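Local coordinates for DNA repair and recombination protein RadB (Thermococcus kodakarensis, PDB 2CVH) that probably takes part in DNA repair and homologous recombination, binding ATP and DNA with very weak ATPase activity and without promoting strand exchange, at residues Q24-Y29 / N153-D158; Y29-T34 / L180-L185; T40-G45 / R69-E74; E60-M65 / E75-F80. All blocks are in the same frame, centred on the assembly; numbering follows the deposited sequence.

Interaction 1 of 4, residues Q24-Y29 / N153-D158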
# COMPACT_ATOMS: atom_id res chain seq x y z
N GLN A 24 -0.11 1.00 6.34
CA GLN A 24 -1.20 0.21 5.79
C GLN A 24 -2.08 1.21 5.04
O GLN A 24 -2.25 2.36 5.48
CB GLN A 24 -2.03 -0.46 6.89
CG GLN A 24 -3.35 -1.03 6.37
CD GLN A 24 -4.22 -1.69 7.42
OE1 GLN A 24 -4.88 -2.69 7.15
NE2 GLN A 24 -4.22 -1.15 8.62
N VAL A 25 -2.55 0.83 3.87
CA VAL A 25 -3.45 1.68 3.10
C VAL A 25 -4.56 0.71 2.81
O VAL A 25 -4.33 -0.28 2.16
CB VAL A 25 -2.86 2.23 1.78
CG1 VAL A 25 -3.92 3.07 1.05
CG2 VAL A 25 -1.66 3.11 2.07
N TYR A 26 -5.73 0.94 3.38
CA TYR A 26 -6.82 0.02 3.14
C TYR A 26 -8.12 0.72 2.70
O TYR A 26 -8.33 1.91 2.95
CB TYR A 26 -7.02 -0.88 4.37
CG TYR A 26 -7.70 -0.19 5.54
CD1 TYR A 26 -6.98 0.58 6.45
CD2 TYR A 26 -9.08 -0.29 5.71
CE1 TYR A 26 -7.61 1.25 7.47
CE2 TYR A 26 -9.72 0.37 6.72
CZ TYR A 26 -8.98 1.13 7.60
OH TYR A 26 -9.65 1.80 8.59
N GLY A 27 -8.99 -0.05 2.05
CA GLY A 27 -10.24 0.47 1.56
C GLY A 27 -10.81 -0.50 0.54
O GLY A 27 -10.17 -1.52 0.27
N PRO A 28 -12.00 -0.24 -0.02
CA PRO A 28 -12.64 -1.11 -1.01
C PRO A 28 -11.99 -1.01 -2.39
O PRO A 28 -11.07 -0.20 -2.60
CB PRO A 28 -14.07 -0.59 -1.03
CG PRO A 28 -13.88 0.87 -0.84
CD PRO A 28 -12.82 0.96 0.25
N TYR A 29 -12.42 -1.84 -3.33
CA TYR A 29 -11.84 -1.78 -4.67
C TYR A 29 -12.18 -0.44 -5.28
O TYR A 29 -13.21 0.15 -4.96
CB TYR A 29 -12.32 -2.94 -5.53
CG TYR A 29 -11.82 -4.25 -4.99
CD1 TYR A 29 -12.60 -5.02 -4.14
CD2 TYR A 29 -10.53 -4.71 -5.30
CE1 TYR A 29 -12.13 -6.22 -3.60
CE2 TYR A 29 -10.05 -5.90 -4.76
CZ TYR A 29 -10.86 -6.65 -3.92
OH TYR A 29 -10.40 -7.84 -3.40
N ASN A 153 -4.67 -3.49 1.87
CA ASN A 153 -5.65 -4.48 2.32
C ASN A 153 -7.04 -3.93 2.02
O ASN A 153 -7.20 -2.74 1.76
CB ASN A 153 -5.54 -4.70 3.84
CG ASN A 153 -4.12 -4.98 4.29
OD1 ASN A 153 -3.65 -6.11 4.22
ND2 ASN A 153 -3.44 -3.94 4.77
N GLN A 154 -8.05 -4.79 2.10
CA GLN A 154 -9.43 -4.35 1.91
C GLN A 154 -9.99 -3.89 3.27
O GLN A 154 -9.58 -4.37 4.34
CB GLN A 154 -10.28 -5.49 1.35
CG GLN A 154 -9.84 -5.98 -0.02
CD GLN A 154 -9.89 -4.90 -1.07
OE1 GLN A 154 -8.92 -4.69 -1.80
NE2 GLN A 154 -11.02 -4.22 -1.17
N VAL A 155 -10.95 -2.98 3.22
CA VAL A 155 -11.59 -2.42 4.43
C VAL A 155 -12.55 -3.39 5.18
O VAL A 155 -12.82 -4.49 4.70
CB VAL A 155 -12.36 -1.12 4.04
CG1 VAL A 155 -13.56 -1.46 3.14
CG2 VAL A 155 -12.77 -0.33 5.28
N HIS A 156 -12.99 -2.97 6.37
CA HIS A 156 -13.97 -3.68 7.22
C HIS A 156 -13.80 -5.15 7.63
O HIS A 156 -14.46 -6.03 7.05
CB HIS A 156 -15.37 -3.54 6.62
CG HIS A 156 -15.86 -2.13 6.55
ND1 HIS A 156 -15.98 -1.32 7.66
CD2 HIS A 156 -16.30 -1.39 5.50
CE1 HIS A 156 -16.46 -0.14 7.30
NE2 HIS A 156 -16.66 -0.16 5.99
N PHE A 157 -13.05 -5.41 8.70
CA PHE A 157 -12.87 -6.79 9.19
C PHE A 157 -12.04 -6.93 10.47
O PHE A 157 -12.53 -7.42 11.48
CB PHE A 157 -12.27 -7.68 8.09
CG PHE A 157 -12.23 -9.14 8.44
CD1 PHE A 157 -11.09 -9.70 9.02
CD2 PHE A 157 -13.32 -9.96 8.19
CE1 PHE A 157 -11.04 -11.06 9.35
CE2 PHE A 157 -13.29 -11.33 8.51
CZ PHE A 157 -12.14 -11.88 9.09
N ASP A 158 -10.79 -6.47 10.42
CA ASP A 158 -9.88 -6.60 11.55
C ASP A 158 -9.82 -5.55 12.66
O ASP A 158 -8.77 -4.94 12.88
CB ASP A 158 -8.47 -6.87 11.02
CG ASP A 158 -8.33 -8.26 10.43
OD1 ASP A 158 -8.19 -8.37 9.19
OD2 ASP A 158 -8.36 -9.24 11.20

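Interaction 2 of 4, residues Y29-T34 / L180-L185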
# COMPACT_ATOMS: atom_id res chain seq x y z
N TYR A 29 -12.42 -1.84 -3.33
CA TYR A 29 -11.84 -1.78 -4.67
C TYR A 29 -12.18 -0.44 -5.28
O TYR A 29 -13.21 0.15 -4.96
CB TYR A 29 -12.32 -2.94 -5.53
CG TYR A 29 -11.82 -4.25 -4.99
CD1 TYR A 29 -12.60 -5.02 -4.14
CD2 TYR A 29 -10.53 -4.71 -5.30
CE1 TYR A 29 -12.13 -6.22 -3.60
CE2 TYR A 29 -10.05 -5.90 -4.76
CZ TYR A 29 -10.86 -6.65 -3.92
OH TYR A 29 -10.40 -7.84 -3.40
N ALA A 30 -11.29 0.08 -6.12
CA ALA A 30 -11.49 1.38 -6.75
C ALA A 30 -11.48 2.52 -5.72
O ALA A 30 -11.79 3.67 -6.05
CB ALA A 30 -12.78 1.40 -7.56
N SER A 31 -11.06 2.21 -4.48
CA SER A 31 -10.97 3.23 -3.43
C SER A 31 -9.77 4.09 -3.77
O SER A 31 -9.65 5.21 -3.29
CB SER A 31 -10.78 2.59 -2.04
OG SER A 31 -9.55 1.86 -1.94
N GLY A 32 -8.87 3.52 -4.58
CA GLY A 32 -7.68 4.25 -5.00
C GLY A 32 -6.40 3.80 -4.32
O GLY A 32 -5.36 4.44 -4.50
N LYS A 33 -6.45 2.72 -3.54
CA LYS A 33 -5.26 2.24 -2.84
C LYS A 33 -4.15 1.75 -3.79
O LYS A 33 -2.99 2.16 -3.66
CB LYS A 33 -5.61 1.21 -1.78
CG LYS A 33 -6.36 0.02 -2.24
CD LYS A 33 -6.84 -0.78 -1.04
CE LYS A 33 -7.22 -2.19 -1.42
NZ LYS A 33 -8.45 -2.30 -2.22
N THR A 34 -4.53 0.95 -4.78
CA THR A 34 -3.60 0.47 -5.79
C THR A 34 -3.06 1.63 -6.66
O THR A 34 -1.85 1.73 -6.93
CB THR A 34 -4.28 -0.59 -6.68
OG1 THR A 34 -4.83 -1.61 -5.83
CG2 THR A 34 -3.26 -1.21 -7.66
N LEU A 180 -3.70 4.53 6.69
CA LEU A 180 -4.54 5.41 5.91
C LEU A 180 -5.77 4.63 5.43
O LEU A 180 -5.65 3.52 4.88
CB LEU A 180 -3.79 5.91 4.68
CG LEU A 180 -3.06 7.24 4.62
CD1 LEU A 180 -2.42 7.35 3.24
CD2 LEU A 180 -4.01 8.38 4.86
N ARG A 181 -6.95 5.21 5.65
CA ARG A 181 -8.19 4.57 5.21
C ARG A 181 -8.65 5.38 4.00
O ARG A 181 -8.60 6.62 4.03
CB ARG A 181 -9.26 4.62 6.30
CG ARG A 181 -10.51 3.82 5.95
CD ARG A 181 -11.65 4.01 6.98
NE ARG A 181 -12.35 5.28 6.80
CZ ARG A 181 -12.62 6.15 7.78
NH1 ARG A 181 -12.23 5.90 9.02
NH2 ARG A 181 -13.29 7.27 7.51
N LEU A 182 -9.02 4.71 2.91
CA LEU A 182 -9.48 5.45 1.76
C LEU A 182 -10.96 5.18 1.58
O LEU A 182 -11.40 4.02 1.62
CB LEU A 182 -8.71 5.04 0.51
CG LEU A 182 -7.19 5.01 0.50
CD1 LEU A 182 -6.75 4.77 -0.92
CD2 LEU A 182 -6.58 6.30 1.01
N ASP A 183 -11.76 6.23 1.48
CA ASP A 183 -13.19 6.05 1.29
C ASP A 183 -13.62 6.71 0.01
O ASP A 183 -13.02 7.71 -0.43
CB ASP A 183 -13.97 6.70 2.44
CG ASP A 183 -13.68 6.07 3.78
OD1 ASP A 183 -13.67 4.82 3.89
OD2 ASP A 183 -13.46 6.85 4.72
N LYS A 184 -14.73 6.21 -0.54
CA LYS A 184 -15.30 6.77 -1.78
C LYS A 184 -16.36 7.83 -1.51
O LYS A 184 -17.23 7.61 -0.68
CB LYS A 184 -16.00 5.67 -2.57
CG LYS A 184 -15.13 4.56 -3.01
CD LYS A 184 -15.95 3.55 -3.75
CE LYS A 184 -15.08 2.46 -4.30
NZ LYS A 184 -15.88 1.35 -4.89
N LEU A 185 -16.26 8.98 -2.16
CA LEU A 185 -17.30 10.00 -2.04
C LEU A 185 -18.29 9.67 -3.17
O LEU A 185 -17.89 9.09 -4.18
CB LEU A 185 -16.71 11.41 -2.12
CG LEU A 185 -15.92 11.80 -0.86
CD1 LEU A 185 -15.48 13.24 -0.88
CD2 LEU A 185 -16.75 11.60 0.37

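Interaction 3 of 4, residues T40-G45 / R69-E74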
# COMPACT_ATOMS: atom_id res chain seq x y z
N THR A 40 2.93 6.41 -6.28
CA THR A 40 4.06 6.65 -5.39
C THR A 40 5.29 5.95 -6.01
O THR A 40 6.34 6.57 -6.17
CB THR A 40 3.78 6.11 -3.98
OG1 THR A 40 2.58 6.73 -3.49
CG2 THR A 40 4.93 6.44 -3.02
N GLY A 41 5.13 4.70 -6.42
CA GLY A 41 6.21 3.96 -7.05
C GLY A 41 6.70 4.65 -8.31
O GLY A 41 7.89 4.92 -8.48
N LEU A 42 5.76 5.01 -9.18
CA LEU A 42 6.09 5.68 -10.42
C LEU A 42 6.94 6.95 -10.24
O LEU A 42 7.98 7.11 -10.88
CB LEU A 42 4.78 5.97 -11.18
CG LEU A 42 4.69 6.58 -12.59
CD1 LEU A 42 4.39 8.04 -12.51
CD2 LEU A 42 5.95 6.28 -13.43
N LEU A 43 6.55 7.81 -9.31
CA LEU A 43 7.27 9.06 -9.08
C LEU A 43 8.56 8.94 -8.25
O LEU A 43 9.35 9.89 -8.22
CB LEU A 43 6.31 10.09 -8.46
CG LEU A 43 5.00 10.29 -9.23
CD1 LEU A 43 4.13 11.26 -8.48
CD2 LEU A 43 5.28 10.83 -10.63
N SER A 44 8.77 7.81 -7.58
CA SER A 44 10.00 7.62 -6.80
C SER A 44 11.23 7.59 -7.73
O SER A 44 12.30 8.09 -7.37
CB SER A 44 9.95 6.35 -5.94
OG SER A 44 10.00 5.16 -6.70
N GLY A 45 11.06 7.02 -8.92
CA GLY A 45 12.16 6.97 -9.88
C GLY A 45 13.12 5.81 -9.75
O GLY A 45 14.06 5.69 -10.55
N ARG A 69 1.83 12.00 -17.63
CA ARG A 69 2.65 12.89 -16.81
C ARG A 69 4.00 13.07 -17.54
O ARG A 69 4.99 13.53 -16.96
CB ARG A 69 2.78 12.27 -15.40
CG ARG A 69 1.38 11.95 -14.79
CD ARG A 69 1.38 11.00 -13.58
NE ARG A 69 1.68 11.72 -12.35
CZ ARG A 69 0.77 12.17 -11.50
NH1 ARG A 69 -0.52 11.94 -11.71
NH2 ARG A 69 1.15 12.97 -10.50
N GLY A 70 3.99 12.75 -18.84
CA GLY A 70 5.16 12.82 -19.70
C GLY A 70 6.39 12.09 -19.20
O GLY A 70 7.50 12.58 -19.39
N LEU A 71 6.22 10.86 -18.70
CA LEU A 71 7.31 10.06 -18.11
C LEU A 71 8.06 8.89 -18.79
O LEU A 71 8.97 8.34 -18.17
CB LEU A 71 6.88 9.56 -16.74
CG LEU A 71 7.05 10.52 -15.58
CD1 LEU A 71 6.58 9.84 -14.32
CD2 LEU A 71 8.51 10.92 -15.45
N ASN A 72 7.72 8.52 -20.02
CA ASN A 72 8.39 7.37 -20.68
C ASN A 72 7.93 6.14 -19.92
O ASN A 72 8.51 5.75 -18.90
CB ASN A 72 9.92 7.46 -20.65
CG ASN A 72 10.60 6.28 -21.34
OD1 ASN A 72 9.97 5.26 -21.63
ND2 ASN A 72 11.89 6.41 -21.58
N PRO A 73 6.86 5.52 -20.42
CA PRO A 73 6.20 4.34 -19.90
C PRO A 73 6.99 3.05 -19.86
O PRO A 73 6.67 2.17 -19.06
CB PRO A 73 4.97 4.23 -20.79
CG PRO A 73 5.47 4.73 -22.09
CD PRO A 73 6.26 5.94 -21.70
N GLU A 74 7.97 2.92 -20.75
CA GLU A 74 8.77 1.70 -20.81
C GLU A 74 9.72 1.62 -19.63
O GLU A 74 9.85 0.58 -18.99
CB GLU A 74 9.54 1.62 -22.14
CG GLU A 74 8.68 1.54 -23.38
CD GLU A 74 8.16 0.14 -23.68
OE1 GLU A 74 8.19 -0.72 -22.78
OE2 GLU A 74 7.73 -0.09 -24.82

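Interaction 4 of 4, residues E60-M65 / E75-F80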
# COMPACT_ATOMS: atom_id res chain seq x y z
N GLU A 60 -0.91 -1.45 -18.07
CA GLU A 60 -1.56 -0.42 -18.90
C GLU A 60 -1.88 0.84 -18.12
O GLU A 60 -1.67 1.97 -18.61
CB GLU A 60 -2.86 -0.94 -19.50
CG GLU A 60 -2.66 -1.93 -20.61
CD GLU A 60 -2.65 -3.37 -20.15
OE1 GLU A 60 -2.47 -3.65 -18.94
OE2 GLU A 60 -2.82 -4.23 -21.03
N ARG A 61 -2.41 0.64 -16.91
CA ARG A 61 -2.77 1.74 -16.01
C ARG A 61 -1.51 2.53 -15.64
O ARG A 61 -1.52 3.78 -15.66
CB ARG A 61 -3.51 1.20 -14.78
CG ARG A 61 -4.07 2.25 -13.84
CD ARG A 61 -5.09 3.16 -14.53
NE ARG A 61 -5.76 4.02 -13.56
CZ ARG A 61 -5.72 5.34 -13.56
NH1 ARG A 61 -5.04 6.00 -14.50
NH2 ARG A 61 -6.32 6.01 -12.59
N LEU A 62 -0.42 1.82 -15.34
CA LEU A 62 0.84 2.49 -15.01
C LEU A 62 1.39 3.23 -16.25
O LEU A 62 1.93 4.32 -16.14
CB LEU A 62 1.87 1.48 -14.51
CG LEU A 62 3.18 2.19 -14.15
CD1 LEU A 62 3.04 2.90 -12.80
CD2 LEU A 62 4.31 1.19 -14.12
N VAL A 63 1.28 2.59 -17.41
CA VAL A 63 1.70 3.19 -18.69
C VAL A 63 0.89 4.48 -18.91
O VAL A 63 1.45 5.53 -19.22
CB VAL A 63 1.41 2.22 -19.89
CG1 VAL A 63 1.66 2.92 -21.22
CG2 VAL A 63 2.28 0.99 -19.77
N GLN A 64 -0.42 4.39 -18.72
CA GLN A 64 -1.30 5.55 -18.86
C GLN A 64 -0.82 6.63 -17.92
O GLN A 64 -0.51 7.75 -18.34
CB GLN A 64 -2.74 5.18 -18.53
CG GLN A 64 -3.72 6.34 -18.69
CD GLN A 64 -5.17 5.92 -18.49
OE1 GLN A 64 -6.05 6.31 -19.27
NE2 GLN A 64 -5.42 5.14 -17.45
N MET A 65 -0.68 6.26 -16.65
CA MET A 65 -0.23 7.20 -15.64
C MET A 65 1.13 7.80 -16.00
O MET A 65 1.31 9.02 -15.94
CB MET A 65 -0.18 6.52 -14.28
CG MET A 65 -1.55 6.06 -13.79
SD MET A 65 -1.53 5.07 -12.29
CE MET A 65 -0.36 6.10 -11.33
N GLU A 75 10.39 2.72 -19.32
CA GLU A 75 11.29 2.73 -18.18
C GLU A 75 10.49 2.61 -16.88
O GLU A 75 10.80 1.79 -16.02
CB GLU A 75 12.12 4.01 -18.20
CG GLU A 75 12.85 4.17 -19.52
CD GLU A 75 13.71 5.40 -19.56
OE1 GLU A 75 13.25 6.47 -19.09
OE2 GLU A 75 14.85 5.30 -20.08
N ALA A 76 9.38 3.35 -16.81
CA ALA A 76 8.51 3.36 -15.65
C ALA A 76 8.05 1.94 -15.38
O ALA A 76 8.29 1.40 -14.29
CB ALA A 76 7.31 4.25 -15.91
N LEU A 77 7.47 1.31 -16.39
CA LEU A 77 6.99 -0.05 -16.25
C LEU A 77 8.12 -1.00 -15.89
O LEU A 77 7.91 -1.96 -15.15
CB LEU A 77 6.28 -0.51 -17.53
CG LEU A 77 5.60 -1.89 -17.50
CD1 LEU A 77 4.77 -2.08 -16.23
CD2 LEU A 77 4.70 -2.05 -18.74
N SER A 78 9.31 -0.74 -16.41
CA SER A 78 10.46 -1.60 -16.12
C SER A 78 10.89 -1.52 -14.66
O SER A 78 11.47 -2.47 -14.13
CB SER A 78 11.65 -1.25 -17.00
OG SER A 78 11.34 -1.51 -18.35
N ARG A 79 10.63 -0.39 -14.00
CA ARG A 79 11.03 -0.25 -12.61
C ARG A 79 10.20 -1.09 -11.65
O ARG A 79 10.60 -1.31 -10.52
CB ARG A 79 11.07 1.21 -12.19
CG ARG A 79 12.34 1.90 -12.65
CD ARG A 79 12.41 3.34 -12.21
NE ARG A 79 11.45 4.22 -12.87
CZ ARG A 79 10.29 4.63 -12.35
NH1 ARG A 79 9.89 4.23 -11.13
NH2 ARG A 79 9.53 5.48 -13.04
N PHE A 80 9.09 -1.62 -12.13
CA PHE A 80 8.22 -2.41 -11.29
C PHE A 80 8.58 -3.86 -11.33
O PHE A 80 8.31 -4.57 -12.30
CB PHE A 80 6.74 -2.21 -11.69
CG PHE A 80 6.11 -0.95 -11.08
CD1 PHE A 80 6.40 0.32 -11.57
CD2 PHE A 80 5.25 -1.05 -9.99
CE1 PHE A 80 5.86 1.46 -10.98
CE2 PHE A 80 4.71 0.09 -9.41
CZ PHE A 80 5.01 1.34 -9.91

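Interaction 1 of 4, residues Q24-Y29 / N153-D158
The carbonyl oxygen of Gly27, in the predicted ATP-binding P-loop (Walker A) of this RecA-like fold, is approached by several donors. Val155 N gives it a weak hydrogen bond of 3.4 Å, the CA-H of Gln154 points at it in a nearly straight contact, and Lys33 NZ adds a hydrogen bond from the start of the following helix. The backbones are joined as a parallel bridge at the C-terminal ends of strands 22-26 and 149-153. Asn153 N donates to Val25 O and Asn153 O accepts from Gly27 N, both at 3.2 Å, so that Asn153 holds the residues on the two sides of Tyr26.

Beyond the bridge, Gln154 bends at chi2 (-60°) and lays its amide flat against Tyr29. The two planes are only 12° apart, and Gln154 NE2 lies over one face of the ring, 3.3 Å from Tyr29 CE1. The other amide atom, OE1, also lies against the ring, 3.4 Å from Tyr29 CE2, and is hydrogen-bonded to Lys33 NZ; Lys33 also makes a cation-pi contact with Tyr29. With a leucine in place of Gln154, Lys33 NZ would probably lose one of its acceptors, and the Tyr29 ring its flat stacking partner.

Val155 divides its two methyls between Tyr26 and Pro28. Tyr26, whose OH is hydrogen-bonded to Glu196, turns the edge of its ring to this valine, with Val155 CA in the ring plane and Val155 CG2 3.4 Å from Tyr26 CE2. The second methyl goes to the proline of the loop, Val155 CG1 lying 3.8 Å from Pro28 CD.

Interaction 2 of 4, residues Y29-T34 / L180-L185
Leu182 and Lys184 meet the P-loop, while the flat groups of the same strand, the guanidinium of Arg181 and the carboxylate of Asp183, are paired edge-on apart from it. Asp183 CG lies in the guanidinium plane. Arg181 NE and NH2 both grip Asp183 OD2 side-on at 2.8 Å, on its syn lone pair, and Arg181 NH1 has a second salt bridge to Glu196.

The contact itself joins strand 178-184 to the predicted ATP-binding loop and the first turn of helix 33-44. Leu182 points its side chain at the N-terminus of that helix, with CD1 3.3 Å from Lys33 N and 3.8 Å from Lys33 CB. The same methyl lies 3.6 Å from Gly32 C, at the N-cap. Ser31 lies beside the leucine, CB to CB 4.1 Å, with its OG hydrogen-bonded back to Pro28 O.

Lys184 runs fully extended beyond CG (chi2 179°, chi3 176°, chi4 173°) along the outside of the loop. It sets NZ 2.9 Å from Tyr29 O in a weak hydrogen bond. Its CE lies almost as near, 3.0 Å from Tyr29 O, so the ammonium does not point squarely at that oxygen.

The Lys33 ammonium leads away from the strand, toward Gln154. The contact is therefore mainly apolar at the helix start, with one weak bond from the exposed Lys184 ammonium, which probably adds only modestly to the apolar packing.

Interaction 3 of 4, residues T40-G45 / R69-E74
Apolar packing carries the contact between Leu42 and Leu43, near the end of the P-loop helix 33-44, and Leu71 in the loop that joins helices 59-67 and 73-79. Leu42 and Leu71 reach toward each other tip to tip, Leu42 CD1 standing 3.4 Å from Leu71 CD1, closer than methyls usually come. The second methyl of Leu42 is also near, its CD2 3.7 Å from Leu71 CD1, so the end of Leu71 sits against the fork of Leu42. The second torsion of Leu42 (-100°) lies off the usual staggered values, which may reflect this tight fit. Leu43 comes in at about a right angle to Leu71, and its CD2 is 4.0 Å from Leu71 CD1.

A charged side chain joins on the Leu43 side without a polar bond to it. Arg69 crosses Leu43 nearly at a right angle, bent at chi3 (82°), with its NH2 4.0 Å from Leu43 CD1. Its NH1 is hydrogen-bonded to Arg214 O.

Hydrogen bonds hold each segment's own backbone. Ser44 OG gives one to Gly41 O at 2.8 Å, in the carbonyl plane and on a lone pair, and Ser44 N gives that oxygen another. On the facing segment, Gly70 with its positive phi ends helix 59-67 in a Schellman motif, and Asn72 N-caps helix 73-79 through a weak bond from Glu74 N to its OD1. Polar bonds thus shape the helix ends, whereas leucine methyls, together with the flank of Arg69, join them by packing that depends on close fit rather than on direction or charge.

Interaction 4 of 4, residues E60-M65 / E75-F80
Leu62 buries more surface here than any other residue, its two methyls reaching from helix 59-67 toward helix 73-79 and the start of strand 80-83. In this RecA-like alpha/beta fold the two helices follow one another in the chain and lead into the edge strand of the central sheet. Their local axes come within 9.4 Å, with N-to-C directions 136° apart.

With CG anti to the backbone N (chi1 -179°), the side chain of Leu62 is carried toward helix 73-79 and Phe80, and both methyls of its fork come to the same side of the Phe80 ring. Its CD2 lies 3.4 Å from Phe80 CD1, and its CD1 is 3.7 Å from Phe80 CE1. The ring, arriving from the opposite direction, meets this fork obliquely.

Leu77, second in buried area, packs against Leu62 and Val63. Leu62 CD2 stands 3.6 Å from Leu77 CA and 3.9 Å from Leu77 CD1. The other methyl of Leu77, CD2, meets Val63 CG2 at 4.0 Å, the two side chains slanting across each other on the more open side of the contact.

Phe80 also packs on Val48 and Tyr50 of strand 47-52, and its ring meets that of Phe57; the residue thus ties the helix pair to the sheet. A serine in place of Phe80 would remove the ring and would probably open a gap beside Leu62, leaving the Leu62 methyls without their aromatic partner. Within its own segment, the Phe80 ring has the carbonyl oxygen of Ala76 at its edge, in the ring plane.

The four contacts form two pairs. Interactions 1 and 2 have centres 8 Å apart and share Tyr29 and the P-loop; strands 22-26 and 178-184, which they use, are neighbours in the mixed sheet. Interactions 3 and 4, with centres 7 Å apart, share helix 73-79, and Arg79 NH2 of one touches Leu42 O of the other. Between the pairs the centres are 21 to 26 Å apart. Helix 33-44 bridges them, beginning at the predicted ATP-binding loop and ending in interaction 3. Within each pair the segments alternate along the chain. This cluster of helices 33-44, 59-67 and 73-79 thus comes from sequence between the P-loop and the strand and loop that pack on it.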